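Local structure of uncharacterized protein (Bacteroides uniformis, 4K61) at residues Gln95-Val100 against Gln112-Pro117; Asp7-Leu12 against Val44-Ala50; His26-Tyr30 against Gly135-Leu140. The protein is of unknown function but belongs to the PepSY-like family of putative beta-lactamase-inhibitor-like proteins. All blocks are in the same frame, centred on the assembly; numbering follows the deposited sequence.

In the fold
All three contacts reach one long antiparallel sheet, but at different depths. Contact 1 is the most buried: two neighbouring strands zipped together by four backbone hydrogen bonds. Contact 2, across the chain's centre and about 24 Å from contact 1 between centres, is partly buried and packs helix 6-15 on the sheet mainly through apolar side chains, with a bridging water but no direct hydrogen bond between the segments. Contact 3 sits between them, where the turn after strand 23-27 meets the chain's last residues, and mixes a carboxylate bond with aromatic packing. It touches both others: Phe139 lies on Ile97 and Leu114 of contact 1, and Asp27 accepts from Trp45 of contact 2.

Contact 1. Residues Gln95-Val100 against Gln112-Pro117; sequences QSIVAV and QILFTP
Strands 97-100 and 112-115 run antiparallel at a closest axis separation of 4.7 Å, with Val98 facing Phe115 and Val100 facing Ile113 in hydrogen-bonded pairs that flank the non-hydrogen-bonded pair Ala99-Leu114. Each hydrogen-bonded pair is closed by two bonds. The Val98 N to Phe115 O bond measures 2.9 Å, whereas Val100 N reaches Ile113 O at 2.8 Å and is nearly straight, with 174° at the hydrogen. Alongside these bonds, CA-H groups of Ile97, Ala99, Gln112 and Leu114 also point at partner-strand carbonyl oxygens.

On the face that carries Val98, Val100, Ile113 and Phe115, the Phe115 ring and Val100 make the closest side-chain contact. Phe115 CG lies anti to its carbonyl carbon (chi1 -65°), which swings the ring along the strand toward Val100, and CE1 meets Val100 CG2 at 3.8 Å. Val98 O lies at the ring edge, close to the ring plane. These two strands form a beta hairpin within the antiparallel sheet of this PepSY-like protein, and helix 67-75 covers this face, setting Val69, Ala72 and Phe73 against Phe115. On the other face Leu114 CD2 presses on Ala99 CB at 3.6 Å, while Leu114 CB touches Ile97 CG2; Ile122 of the next strand adjoins both Leu114 and Ile97.

Past the last paired residues the packing passes to Pro117, whose CD sits 3.3 Å from Ser96 O. Gln95 stretches its extended chain obliquely across this end, laying CD against the proline ring and bringing NE2 to 3.5 Å from Thr116 CG2. The hydroxyl of Thr116 is engaged instead with Glu120. At the far end, the buried amide of Gln112 is satisfied at both atoms: Arg125 bonds OE1, and NE2 bonds the carbonyl of Pro133.

Contact 2. Residues Asp7-Leu12 against Val44-Ala50; sequences DVQAAL and VWFDGQA
Phe46 holds CG anti to its carbonyl carbon (chi1 -65°), turning the ring toward the helix, and Val8 sets CG1 anti to its backbone nitrogen (chi1 171°), which places that methyl against the root of the ring. Val8 CG1 lies 3.9 Å from Phe46 CG, approaching obliquely. Further along the ring, Ala11 CB meets CE2, and the tip is met by the next residue of the helix: Phe46 CZ is 3.8 Å from Leu12 CB. Leu12 CD1 comes in at the ring edge, in the ring plane, 4.0 Å from Phe46 CZ, and lies loosely near Val44 CG2, two residues earlier on the same strand.

The packing is that of a helix laid on an antiparallel sheet. Helix 7-12 and strand 44-46 run at 142° to one another, and their axes are 10.0 Å apart at closest approach, a gap bridged by the Phe46 ring and the side chains of Val8, Ala11 and Leu12. Around it, Trp24, Tyr31, Ala33 and Phe35 of neighbouring strands complete the apolar bed for Val8 and Leu12.

Beyond the strand the chain makes a type I turn from Asp47 to Ala50, which also contains an Asx turn, in which Asp47 OD1 accepts from Gln49 N, the donor lying above the carboxylate plane; the same oxygen also takes a bond from Gln51 N. Ala50, which has a positive phi, is brought against the helix. Its CB packs 3.5 Å from Asp7 O and also touches Val8 CG2, while Ala50 O lies 3.4 Å from Ala11 CB. Near Asp7 and Gln49 no direct hydrogen bond joins the segments. Instead, a water donates to Asp7 OD2 at 2.6 Å and, weakly, to Gln49 O.

Contact 3. Residues His26-Tyr30 against Gly135-Leu140; sequences HDESY and GAATFL
Tyr30, which meets Ala136 and Leu140, closes a type II' turn begun at Asp27, the tight connection of a beta hairpin between strands 23-27 and 30-37. Its CB rests against the backbone oxygen of Phe46 and the indole of Trp45. From there CG lies anti to the carbonyl carbon (chi1 -56°), directing the ring to the weakly bonded helical turn near the C terminus. CD2 touches Ala136 CB at 3.7 Å, and CE2 shares that methyl while also nearing Leu140 CD1. CZ comes 3.9 Å from Leu140 CD1, which sits over one ring face, offset toward the rim, as a CH-pi contact; Ser29 CB lies over the opposite face, also offset toward the rim. The tip, OH, finds Leu140 CB 4.0 Å away.

Beside the ring, Glu28 at the turn's second position extends its carboxylate alongside the same helical turn, with OE2 3.7 Å from Ala136 CB and OE1 near Ala137 CB. Asp27 makes the direct polar link: Ala136 N donates to OD2 at 3.2 Å, on the syn side but 30° out of the carboxylate plane. That same OD2 also accepts a hydrogen bond from the indole nitrogen, NE1, of Trp45.

Contact 1. Residues Gln95-Val100 against Gln112-Pro117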
loop_
_atom_site.group_PDB
_atom_site.type_symbol
_atom_site.label_atom_id
_atom_site.label_comp_id
_atom_site.label_asym_id
_atom_site.label_seq_id
_atom_site.Cartn_x
_atom_site.Cartn_y
_atom_site.Cartn_z
ATOM N N GLN A 95 3.304 4.913 12.368
ATOM C CA GLN A 95 3.312 3.437 12.460
ATOM C C GLN A 95 2.894 2.795 11.146
ATOM O O GLN A 95 2.022 3.292 10.412
ATOM C CB GLN A 95 2.380 2.917 13.582
ATOM C CG GLN A 95 2.516 1.418 13.868
ATOM C CD GLN A 95 1.797 1.001 15.143
ATOM O OE1 GLN A 95 2.412 0.559 16.090
ATOM N NE2 GLN A 95 0.478 1.141 15.159
ATOM N N SER A 96 3.502 1.654 10.858
ATOM C CA SER A 96 3.139 0.904 9.652
ATOM C C SER A 96 1.731 0.284 9.773
ATOM O O SER A 96 1.173 0.108 10.856
ATOM C CB SER A 96 4.152 -0.202 9.384
ATOM O OG SER A 96 5.424 0.373 9.130
ATOM N N ILE A 97 1.182 -0.063 8.627
ATOM C CA ILE A 97 -0.178 -0.604 8.515
ATOM C C ILE A 97 -0.161 -1.797 7.590
ATOM O O ILE A 97 0.498 -1.748 6.535
ATOM C CB ILE A 97 -1.140 0.469 7.956
ATOM C CG1 ILE A 97 -1.324 1.598 8.966
ATOM C CG2 ILE A 97 -2.485 -0.146 7.566
ATOM C CD1 ILE A 97 -2.051 2.793 8.360
ATOM N N VAL A 98 -0.893 -2.869 7.943
ATOM C CA VAL A 98 -1.208 -3.922 6.982
ATOM C C VAL A 98 -2.601 -3.633 6.401
ATOM O O VAL A 98 -3.587 -3.616 7.143
ATOM C CB VAL A 98 -1.225 -5.338 7.583
ATOM C CG1 VAL A 98 -1.437 -6.386 6.505
ATOM C CG2 VAL A 98 0.063 -5.629 8.326
ATOM N N ALA A 99 -2.674 -3.396 5.097
ATOM C CA ALA A 99 -3.939 -3.113 4.447
ATOM C C ALA A 99 -4.400 -4.383 3.730
ATOM O O ALA A 99 -3.683 -4.952 2.866
ATOM C CB ALA A 99 -3.807 -1.969 3.474
ATOM N N VAL A 100 -5.573 -4.870 4.117
ATOM C CA VAL A 100 -6.114 -6.098 3.520
ATOM C C VAL A 100 -7.392 -5.765 2.760
ATOM O O VAL A 100 -8.282 -5.108 3.298
ATOM C CB VAL A 100 -6.454 -7.135 4.592
ATOM C CG1 VAL A 100 -7.059 -8.349 3.934
ATOM C CG2 VAL A 100 -5.213 -7.476 5.394
ATOM N N GLN A 112 -11.832 -2.789 2.584
ATOM C CA GLN A 112 -10.451 -2.596 2.936
ATOM C C GLN A 112 -10.340 -2.457 4.448
ATOM O O GLN A 112 -10.992 -1.574 5.055
ATOM C CB GLN A 112 -9.893 -1.372 2.270
ATOM C CG GLN A 112 -8.437 -1.080 2.635
ATOM C CD GLN A 112 -8.044 0.315 2.172
ATOM O OE1 GLN A 112 -8.400 1.335 2.800
ATOM N NE2 GLN A 112 -7.306 0.363 1.086
ATOM N N ILE A 113 -9.495 -3.279 5.043
ATOM C CA ILE A 113 -9.309 -3.284 6.498
ATOM C C ILE A 113 -7.851 -2.943 6.804
ATOM O O ILE A 113 -6.920 -3.561 6.249
ATOM C CB ILE A 113 -9.665 -4.684 7.080
ATOM C CG1 ILE A 113 -11.038 -5.183 6.588
ATOM C CG2 ILE A 113 -9.663 -4.641 8.599
ATOM C CD1 ILE A 113 -10.960 -6.190 5.464
ATOM N N LEU A 114 -7.655 -1.973 7.701
ATOM C CA LEU A 114 -6.332 -1.507 8.102
ATOM C C LEU A 114 -6.026 -2.026 9.498
ATOM O O LEU A 114 -6.792 -1.812 10.410
ATOM C CB LEU A 114 -6.258 -0.007 8.057
ATOM C CG LEU A 114 -6.682 0.664 6.760
ATOM C CD1 LEU A 114 -6.439 2.168 6.883
ATOM C CD2 LEU A 114 -5.954 0.080 5.555
ATOM N N PHE A 115 -4.920 -2.770 9.596
ATOM C CA PHE A 115 -4.454 -3.346 10.826
ATOM C C PHE A 115 -3.135 -2.696 11.248
ATOM O O PHE A 115 -2.269 -2.418 10.398
ATOM C CB PHE A 115 -4.153 -4.827 10.634
ATOM C CG PHE A 115 -5.339 -5.678 10.325
ATOM C CD1 PHE A 115 -5.749 -5.883 9.017
ATOM C CD2 PHE A 115 -6.034 -6.313 11.352
ATOM C CE1 PHE A 115 -6.815 -6.730 8.738
ATOM C CE2 PHE A 115 -7.113 -7.111 11.086
ATOM C CZ PHE A 115 -7.507 -7.337 9.784
ATOM N N THR A 116 -2.930 -2.515 12.548
ATOM C CA THR A 116 -1.596 -2.252 13.054
ATOM C C THR A 116 -0.773 -3.553 12.941
ATOM O O THR A 116 -1.341 -4.635 12.757
ATOM C CB THR A 116 -1.611 -1.848 14.540
ATOM O OG1 THR A 116 -2.077 -2.942 15.330
ATOM C CG2 THR A 116 -2.522 -0.658 14.748
ATOM N N PRO A 117 0.554 -3.448 13.076
ATOM C CA PRO A 117 1.359 -4.669 12.959
ATOM C C PRO A 117 1.074 -5.695 14.061
ATOM O O PRO A 117 1.413 -6.870 13.903
ATOM C CB PRO A 117 2.797 -4.136 13.028
ATOM C CG PRO A 117 2.702 -2.716 12.557
ATOM C CD PRO A 117 1.405 -2.248 13.155
#

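Contact 2. Residues Asp7-Leu12 against Val44-Ala50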
loop_
_atom_site.group_PDB
_atom_site.type_symbol
_atom_site.label_atom_id
_atom_site.label_comp_id
_atom_site.label_asym_id
_atom_site.label_seq_id
_atom_site.Cartn_x
_atom_site.Cartn_y
_atom_site.Cartn_z
ATOM N N ASP A 7 14.994 15.874 -9.410
ATOM C CA ASP A 7 15.235 15.701 -7.962
ATOM C C ASP A 7 14.395 14.586 -7.319
ATOM O O ASP A 7 14.840 13.929 -6.370
ATOM C CB ASP A 7 15.029 16.999 -7.195
ATOM C CG ASP A 7 13.584 17.501 -7.231
ATOM O OD1 ASP A 7 12.767 17.018 -8.049
ATOM O OD2 ASP A 7 13.256 18.412 -6.432
ATOM N N VAL A 8 13.195 14.347 -7.839
ATOM C CA VAL A 8 12.391 13.185 -7.385
ATOM C C VAL A 8 12.996 11.870 -7.851
ATOM O O VAL A 8 13.104 10.911 -7.081
ATOM C CB VAL A 8 10.923 13.308 -7.862
ATOM C CG1 VAL A 8 10.147 12.030 -7.599
ATOM C CG2 VAL A 8 10.259 14.478 -7.160
ATOM N N GLN A 9 13.422 11.807 -9.107
ATOM C CA GLN A 9 14.071 10.597 -9.612
ATOM C C GLN A 9 15.343 10.329 -8.825
ATOM O O GLN A 9 15.639 9.171 -8.498
ATOM C CB GLN A 9 14.372 10.710 -11.116
ATOM C CG GLN A 9 13.097 10.811 -11.955
ATOM C CD GLN A 9 13.336 10.584 -13.430
ATOM O OE1 GLN A 9 13.997 9.631 -13.826
ATOM N NE2 GLN A 9 12.785 11.467 -14.257
ATOM N N ALA A 10 16.069 11.393 -8.493
ATOM C CA ALA A 10 17.313 11.269 -7.696
ATOM C C ALA A 10 17.025 10.805 -6.268
ATOM O O ALA A 10 17.779 9.990 -5.691
ATOM C CB ALA A 10 18.076 12.583 -7.671
ATOM N N ALA A 11 15.929 11.277 -5.703
ATOM C CA ALA A 11 15.551 10.857 -4.337
ATOM C C ALA A 11 15.232 9.370 -4.259
ATOM O O ALA A 11 15.606 8.718 -3.291
ATOM C CB ALA A 11 14.376 11.648 -3.820
ATOM N N LEU A 12 14.580 8.818 -5.302
ATOM C CA LEU A 12 14.303 7.386 -5.358
ATOM C C LEU A 12 15.612 6.584 -5.497
ATOM O O LEU A 12 15.814 5.593 -4.778
ATOM C CB LEU A 12 13.397 7.028 -6.545
ATOM C CG LEU A 12 13.076 5.525 -6.705
ATOM C CD1 LEU A 12 12.281 5.006 -5.509
ATOM C CD2 LEU A 12 12.328 5.278 -8.000
ATOM N N VAL A 44 6.499 3.989 -4.060
ATOM C CA VAL A 44 6.945 5.025 -3.152
ATOM C C VAL A 44 6.364 6.354 -3.639
ATOM O O VAL A 44 6.422 6.679 -4.836
ATOM C CB VAL A 44 8.477 5.151 -3.086
ATOM C CG1 VAL A 44 8.878 6.215 -2.098
ATOM C CG2 VAL A 44 9.131 3.852 -2.656
ATOM N N TRP A 45 5.759 7.068 -2.701
ATOM C CA TRP A 45 5.111 8.356 -2.964
ATOM C C TRP A 45 6.070 9.458 -2.575
ATOM O O TRP A 45 6.598 9.432 -1.442
ATOM C CB TRP A 45 3.827 8.521 -2.123
ATOM C CG TRP A 45 2.596 7.846 -2.697
ATOM C CD1 TRP A 45 1.511 8.453 -3.253
ATOM C CD2 TRP A 45 2.336 6.437 -2.758
ATOM N NE1 TRP A 45 0.603 7.522 -3.680
ATOM C CE2 TRP A 45 1.078 6.273 -3.366
ATOM C CE3 TRP A 45 3.043 5.289 -2.345
ATOM C CZ2 TRP A 45 0.522 5.030 -3.593
ATOM C CZ3 TRP A 45 2.464 4.049 -2.554
ATOM C CH2 TRP A 45 1.235 3.929 -3.186
ATOM N N PHE A 46 6.256 10.439 -3.487
ATOM C CA PHE A 46 7.096 11.593 -3.197
ATOM C C PHE A 46 6.283 12.858 -3.318
ATOM O O PHE A 46 5.485 13.010 -4.270
ATOM C CB PHE A 46 8.261 11.692 -4.186
ATOM C CG PHE A 46 9.222 10.567 -4.090
ATOM C CD1 PHE A 46 8.998 9.412 -4.815
ATOM C CD2 PHE A 46 10.339 10.634 -3.252
ATOM C CE1 PHE A 46 9.861 8.342 -4.728
ATOM C CE2 PHE A 46 11.212 9.540 -3.160
ATOM C CZ PHE A 46 10.975 8.414 -3.906
ATOM N N ASP A 47 6.506 13.790 -2.387
ATOM C CA ASP A 47 5.910 15.109 -2.544
ATOM C C ASP A 47 6.701 16.003 -3.522
ATOM O O ASP A 47 7.724 15.603 -4.053
ATOM C CB ASP A 47 5.671 15.787 -1.168
ATOM C CG ASP A 47 6.963 16.100 -0.401
ATOM O OD1 ASP A 47 8.052 16.279 -1.019
ATOM O OD2 ASP A 47 6.830 16.195 0.857
ATOM N N GLY A 48 6.263 17.239 -3.704
ATOM C CA GLY A 48 6.964 18.196 -4.581
ATOM C C GLY A 48 8.383 18.558 -4.169
ATOM O O GLY A 48 9.153 19.079 -4.983
ATOM N N GLN A 49 8.725 18.321 -2.901
ATOM C CA GLN A 49 10.068 18.589 -2.405
ATOM C C GLN A 49 10.931 17.336 -2.434
ATOM O O GLN A 49 11.991 17.303 -1.829
ATOM C CB GLN A 49 9.991 19.164 -0.993
ATOM C CG GLN A 49 9.338 20.522 -0.979
ATOM C CD GLN A 49 9.389 21.185 0.382
ATOM O OE1 GLN A 49 8.582 20.884 1.258
ATOM N NE2 GLN A 49 10.337 22.094 0.562
ATOM N N ALA A 50 10.479 16.326 -3.175
ATOM C CA ALA A 50 11.193 15.055 -3.327
ATOM C C ALA A 50 11.412 14.338 -1.987
ATOM O O ALA A 50 12.390 13.618 -1.813
ATOM C CB ALA A 50 12.507 15.263 -4.059
HETATM O O HOH W 1 14.126 18.747 -3.956
#

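Contact 3. Residues His26-Tyr30 against Gly135-Leu140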
loop_
_atom_site.group_PDB
_atom_site.type_symbol
_atom_site.label_atom_id
_atom_site.label_comp_id
_atom_site.label_asym_id
_atom_site.label_seq_id
_atom_site.Cartn_x
_atom_site.Cartn_y
_atom_site.Cartn_z
ATOM N N HIS A 26 1.257 9.906 -11.369
ATOM C CA HIS A 26 0.844 11.030 -10.534
ATOM C C HIS A 26 -0.367 10.580 -9.715
ATOM O O HIS A 26 -1.216 9.850 -10.222
ATOM C CB HIS A 26 0.453 12.199 -11.435
ATOM C CG HIS A 26 1.608 12.879 -12.101
ATOM N ND1 HIS A 26 1.524 14.189 -12.513
ATOM C CD2 HIS A 26 2.865 12.467 -12.415
ATOM C CE1 HIS A 26 2.664 14.550 -13.075
ATOM N NE2 HIS A 26 3.492 13.521 -13.038
ATOM N N ASP A 27 -0.427 10.962 -8.441
ATOM C CA ASP A 27 -1.518 10.545 -7.546
ATOM C C ASP A 27 -1.768 11.753 -6.668
ATOM O O ASP A 27 -0.977 12.074 -5.786
ATOM C CB ASP A 27 -1.112 9.328 -6.712
ATOM C CG ASP A 27 -2.208 8.841 -5.755
ATOM O OD1 ASP A 27 -3.307 9.448 -5.697
ATOM O OD2 ASP A 27 -1.926 7.838 -5.043
ATOM N N GLU A 28 -2.868 12.432 -6.964
ATOM C CA GLU A 28 -3.157 13.770 -6.475
ATOM C C GLU A 28 -1.892 14.670 -6.394
ATOM O O GLU A 28 -1.344 15.082 -7.438
ATOM C CB GLU A 28 -4.055 13.703 -5.217
ATOM C CG GLU A 28 -3.504 13.185 -3.893
ATOM C CD GLU A 28 -4.608 12.895 -2.854
ATOM O OE1 GLU A 28 -5.812 12.728 -3.218
ATOM O OE2 GLU A 28 -4.270 12.847 -1.644
ATOM N N SER A 29 -1.411 14.938 -5.184
ATOM C CA SER A 29 -0.267 15.829 -4.961
ATOM C C SER A 29 1.127 15.176 -5.128
ATOM O O SER A 29 2.139 15.827 -4.881
ATOM C CB SER A 29 -0.346 16.344 -3.523
ATOM O OG SER A 29 0.705 17.269 -3.294
ATOM N N TYR A 30 1.190 13.894 -5.496
ATOM C CA TYR A 30 2.416 13.101 -5.366
ATOM C C TYR A 30 2.864 12.436 -6.656
ATOM O O TYR A 30 2.062 12.192 -7.576
ATOM C CB TYR A 30 2.166 12.000 -4.329
ATOM C CG TYR A 30 1.718 12.552 -3.017
ATOM C CD1 TYR A 30 2.633 13.119 -2.124
ATOM C CD2 TYR A 30 0.376 12.539 -2.672
ATOM C CE1 TYR A 30 2.212 13.684 -0.934
ATOM C CE2 TYR A 30 -0.046 13.072 -1.468
ATOM C CZ TYR A 30 0.875 13.638 -0.611
ATOM O OH TYR A 30 0.422 14.170 0.558
ATOM N N GLY A 135 -4.500 4.444 -2.745
ATOM C CA GLY A 135 -3.941 5.737 -3.048
ATOM C C GLY A 135 -3.736 6.617 -1.840
ATOM O O GLY A 135 -4.190 6.336 -0.737
ATOM N N ALA A 136 -3.095 7.749 -2.097
ATOM C CA ALA A 136 -2.701 8.721 -1.071
ATOM C C ALA A 136 -3.847 9.258 -0.191
ATOM O O ALA A 136 -3.640 9.585 0.993
ATOM C CB ALA A 136 -1.998 9.884 -1.763
ATOM N N ALA A 137 -5.032 9.391 -0.778
ATOM C CA ALA A 137 -6.194 9.956 -0.073
ATOM C C ALA A 137 -6.566 9.130 1.168
ATOM O O ALA A 137 -7.043 9.676 2.166
ATOM C CB ALA A 137 -7.377 10.051 -1.022
ATOM N N THR A 138 -6.307 7.826 1.100
ATOM C CA THR A 138 -6.593 6.898 2.211
ATOM C C THR A 138 -5.712 7.156 3.411
ATOM O O THR A 138 -6.165 7.126 4.557
ATOM C CB THR A 138 -6.400 5.471 1.735
ATOM O OG1 THR A 138 -7.342 5.221 0.693
ATOM C CG2 THR A 138 -6.591 4.463 2.865
ATOM N N PHE A 139 -4.450 7.476 3.161
ATOM C CA PHE A 139 -3.479 7.469 4.234
ATOM C C PHE A 139 -2.923 8.808 4.630
ATOM O O PHE A 139 -2.527 8.997 5.789
ATOM C CB PHE A 139 -2.323 6.534 3.839
ATOM C CG PHE A 139 -2.742 5.103 3.612
ATOM C CD1 PHE A 139 -2.981 4.263 4.701
ATOM C CD2 PHE A 139 -2.907 4.610 2.332
ATOM C CE1 PHE A 139 -3.367 2.957 4.499
ATOM C CE2 PHE A 139 -3.241 3.273 2.120
ATOM C CZ PHE A 139 -3.495 2.453 3.213
ATOM N N LEU A 140 -2.845 9.739 3.691
ATOM C CA LEU A 140 -1.991 10.916 3.931
ATOM C C LEU A 140 -2.743 12.181 4.384
ATOM O O LEU A 140 -3.964 12.180 4.460
ATOM C CB LEU A 140 -1.106 11.161 2.710
ATOM C CG LEU A 140 -0.033 10.051 2.584
ATOM C CD1 LEU A 140 0.763 10.188 1.292
ATOM C CD2 LEU A 140 0.902 10.045 3.784
ATOM O OXT LEU A 140 -2.136 13.211 4.728
#